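Putative 4-Hydroxy-2-oxoglutarate aldolase / 2-dehydro-3-deoxyphosphogluconate aldolase (Yersinia enterocolitica, PDB 3LM7) is a putative aldolase-family protein with a TIM-barrel fold, whose precise role is not established. Local coordinates at residues D25-I30 and R58-L63. Residues are numbered along the deposited sequence; the frame is centred on the assembly and turned at random.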
ATOM      1  N   ASP A  25     -20.821 -11.609  23.135  1.00 15.63           N
ATOM      2  CA  ASP A  25     -20.939 -12.904  22.413  1.00 17.30           C
ATOM      3  C   ASP A  25     -21.033 -12.570  20.912  1.00 14.77           C
ATOM      4  O   ASP A  25     -20.503 -13.265  20.090  1.00 15.72           O
ATOM      5  CB  ASP A  25     -22.233 -13.703  22.778  1.00 17.85           C
ATOM      6  CG  ASP A  25     -22.225 -14.266  24.191  1.00 23.32           C
ATOM      7  OD1 ASP A  25     -21.131 -14.506  24.716  1.00 24.32           O
ATOM      8  OD2 ASP A  25     -23.325 -14.430  24.799  1.00 27.50           O
ATOM      9  N   ASN A  26     -21.725 -11.503  20.568  1.00 17.43           N
ATOM     10  CA  ASN A  26     -21.860 -11.155  19.120  1.00 14.78           C
ATOM     11  C   ASN A  26     -20.505 -10.775  18.541  1.00 15.48           C
ATOM     12  O   ASN A  26     -20.154 -11.187  17.423  1.00 12.83           O
ATOM     13  CB  ASN A  26     -22.919 -10.045  18.925  1.00 14.88           C
ATOM     14  CG  ASN A  26     -23.180  -9.710  17.435  1.00 15.11           C
ATOM     15  OD1 ASN A  26     -23.408  -8.547  17.076  1.00 14.18           O
ATOM     16  ND2 ASN A  26     -23.138 -10.741  16.570  1.00 16.89           N
ATOM     17  N   ALA A  27     -19.735  -9.968  19.294  1.00 15.52           N
ATOM     18  CA  ALA A  27     -18.379  -9.624  18.833  1.00 15.50           C
ATOM     19  C   ALA A  27     -17.559 -10.905  18.551  1.00 15.75           C
ATOM     20  O   ALA A  27     -16.911 -11.050  17.522  1.00 12.72           O
ATOM     21  CB  ALA A  27     -17.666  -8.720  19.884  1.00 14.86           C
ATOM     22  N   ARG A  28     -17.581 -11.861  19.486  1.00 16.63           N
ATOM     23  CA  ARG A  28     -16.827 -13.128  19.266  1.00 17.25           C
ATOM     24  C   ARG A  28     -17.261 -13.845  17.981  1.00 15.12           C
ATOM     25  O   ARG A  28     -16.413 -14.324  17.194  1.00 15.23           O
ATOM     26  CB  ARG A  28     -16.979 -14.030  20.514  1.00 18.78           C
ATOM     27  CG  ARG A  28     -16.017 -15.218  20.643  1.00 27.11           C
ATOM     28  CD  ARG A  28     -16.438 -16.021  21.924  1.00 36.57           C
ATOM     29  NE  ARG A  28     -17.378 -15.188  22.697  1.00 42.58           N
ATOM     30  CZ  ARG A  28     -17.250 -14.849  23.977  1.00 44.59           C
ATOM     31  NH1 ARG A  28     -16.228 -15.311  24.704  1.00 46.46           N
ATOM     32  NH2 ARG A  28     -18.172 -14.067  24.535  1.00 44.32           N
ATOM     33  N   ALA A  29     -18.576 -13.936  17.774  1.00 14.87           N
ATOM     34  CA  ALA A  29     -19.145 -14.661  16.619  1.00 14.54           C
ATOM     35  C   ALA A  29     -18.725 -13.952  15.331  1.00 15.11           C
ATOM     36  O   ALA A  29     -18.447 -14.609  14.305  1.00 13.81           O
ATOM     37  CB  ALA A  29     -20.664 -14.646  16.749  1.00 15.57           C
ATOM     38  N   ILE A  30     -18.768 -12.602  15.362  1.00 12.56           N
ATOM     39  CA  ILE A  30     -18.390 -11.785  14.175  1.00 12.92           C
ATOM     40  C   ILE A  30     -16.935 -12.028  13.835  1.00 12.25           C
ATOM     41  O   ILE A  30     -16.582 -12.224  12.689  1.00 11.40           O
ATOM     42  CB  ILE A  30     -18.551 -10.239  14.495  1.00 12.32           C
ATOM     43  CG1 ILE A  30     -20.031  -9.865  14.631  1.00 12.55           C
ATOM     44  CG2 ILE A  30     -17.753  -9.422  13.501  1.00 10.88           C
ATOM     45  CD1 ILE A  30     -20.305  -8.508  15.277  1.00 11.66           C
ATOM     46  N   ARG A  58     -12.170  -2.606  26.882  1.00 11.67           N
ATOM     47  CA  ARG A  58     -11.078  -3.532  27.182  1.00 12.45           C
ATOM     48  C   ARG A  58     -11.581  -4.979  27.269  1.00 11.15           C
ATOM     49  O   ARG A  58     -10.926  -5.908  26.796  1.00 13.54           O
ATOM     50  CB  ARG A  58     -10.382  -3.122  28.486  1.00 13.27           C
ATOM     51  CG  ARG A  58      -9.314  -2.112  28.193  1.00 14.54           C
ATOM     52  CD  ARG A  58      -8.803  -1.535  29.503  1.00 16.93           C
ATOM     53  NE  ARG A  58      -7.804  -0.496  29.318  1.00 20.06           N
ATOM     54  CZ  ARG A  58      -7.449   0.332  30.311  1.00 25.04           C
ATOM     55  NH1 ARG A  58      -8.007   0.202  31.532  1.00 20.74           N
ATOM     56  NH2 ARG A  58      -6.498   1.238  30.122  1.00 23.97           N
ATOM     57  N   GLU A  59     -12.770  -5.182  27.825  1.00 12.54           N
ATOM     58  CA  GLU A  59     -13.310  -6.540  27.832  1.00 10.98           C
ATOM     59  C   GLU A  59     -13.580  -7.063  26.390  1.00 11.33           C
ATOM     60  O   GLU A  59     -13.265  -8.213  26.077  1.00  9.64           O
ATOM     61  CB  GLU A  59     -14.591  -6.599  28.701  1.00 11.18           C
ATOM     62  CG  GLU A  59     -14.388  -6.247  30.151  1.00 13.95           C
ATOM     63  CD  GLU A  59     -15.701  -6.341  30.987  1.00 18.40           C
ATOM     64  OE1 GLU A  59     -16.550  -7.193  30.684  1.00 17.65           O
ATOM     65  OE2 GLU A  59     -15.839  -5.554  31.933  1.00 20.04           O
ATOM     66  N   TYR A  60     -14.188  -6.245  25.510  1.00 10.38           N
ATOM     67  CA  TYR A  60     -14.359  -6.642  24.113  1.00 11.81           C
ATOM     68  C   TYR A  60     -13.023  -6.928  23.460  1.00 11.52           C
ATOM     69  O   TYR A  60     -12.897  -7.903  22.708  1.00 13.13           O
ATOM     70  CB  TYR A  60     -15.026  -5.483  23.301  1.00 11.70           C
ATOM     71  CG  TYR A  60     -16.521  -5.432  23.337  1.00 12.68           C
ATOM     72  CD1 TYR A  60     -17.186  -4.633  24.262  1.00 14.92           C
ATOM     73  CD2 TYR A  60     -17.280  -6.181  22.458  1.00 11.95           C
ATOM     74  CE1 TYR A  60     -18.570  -4.587  24.311  1.00 12.94           C
ATOM     75  CE2 TYR A  60     -18.729  -6.098  22.487  1.00 11.74           C
ATOM     76  CZ  TYR A  60     -19.313  -5.274  23.388  1.00 11.74           C
ATOM     77  OH  TYR A  60     -20.662  -5.156  23.456  1.00 15.71           O
ATOM     78  N   ALA A  61     -12.039  -6.060  23.682  1.00  9.90           N
ATOM     79  CA  ALA A  61     -10.749  -6.209  23.005  1.00 10.89           C
ATOM     80  C   ALA A  61     -10.093  -7.535  23.312  1.00 11.68           C
ATOM     81  O   ALA A  61      -9.471  -8.132  22.461  1.00  9.32           O
ATOM     82  CB  ALA A  61      -9.798  -5.034  23.423  1.00 10.72           C
ATOM     83  N   ALA A  62     -10.214  -7.957  24.576  1.00 12.98           N
ATOM     84  CA  ALA A  62      -9.650  -9.212  25.049  1.00 13.41           C
ATOM     85  C   ALA A  62     -10.288 -10.379  24.322  1.00 14.36           C
ATOM     86  O   ALA A  62      -9.622 -11.366  24.055  1.00 16.15           O
ATOM     87  CB  ALA A  62      -9.897  -9.329  26.564  1.00 13.31           C
ATOM     88  N   LEU A  63     -11.559 -10.273  23.945  1.00 14.34           N
ATOM     89  CA  LEU A  63     -12.218 -11.401  23.254  1.00 14.62           C
ATOM     90  C   LEU A  63     -11.746 -11.538  21.812  1.00 16.05           C
ATOM     91  O   LEU A  63     -11.822 -12.634  21.216  1.00 15.01           O
ATOM     92  CB  LEU A  63     -13.745 -11.172  23.209  1.00 15.94           C
ATOM     93  CG  LEU A  63     -14.346 -11.090  24.594  1.00 16.23           C
ATOM     94  CD1 LEU A  63     -15.827 -10.695  24.507  1.00 17.03           C
ATOM     95  CD2 LEU A  63     -14.202 -12.530  25.168  1.00 21.91           C
TER
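Tyr60 meets Ala27 where helix 50-63 passes helix 24-33. The methyl of Ala27 lies at the edge of the phenol ring, close to the ring plane. Its CB is 3.6 Å from Tyr60 CD2, and Tyr60 CE2 is 3.8 Å from the same Ala27 CB. The contact is made by the CD2-CE2 edge of the ring, not by its face. The first torsion of Tyr60 sets CG beside the backbone N (chi1 -86°) and carries this edge of the ring up to Ala27. Both residues are buried.

One turn on, Leu63 meets Arg28 at the more open side of the contact. The two side chains cross at a slant. CD2 of Leu63 approaches the end of the arginine, 3.5 Å from Arg28 NH1. CD1 of Leu63 lies over one face of the guanidinium, and is 4.1 Å from Arg28 NH2. This is apolar contact against a charged group; no hydrogen bond joins the two segments. Arg28 CG starts anti to the backbone N (chi1 -165°), and the chain then bends sharply at chi3 (-13°). The bend turns the guanidinium back along its own helix. There Arg28 NH2 forms a salt bridge of 3.0 Å with Asp25 OD1, which probably helps to fix the group beside Leu63.

The backbones come closest at Arg28 and Leu63, with 6.3 Å between their CA atoms. Lys24, at the start of helix 24-33, also touches Tyr60 and Leu63. On the inner side, Ala27 packs on Val40 and Tyr60 on Val42, both of strand 38-43. The contact thus joins two successive outer helices of the TIM-barrel fold, which follow strands 17-20 and 38-43 in the chain, over the parallel sheet.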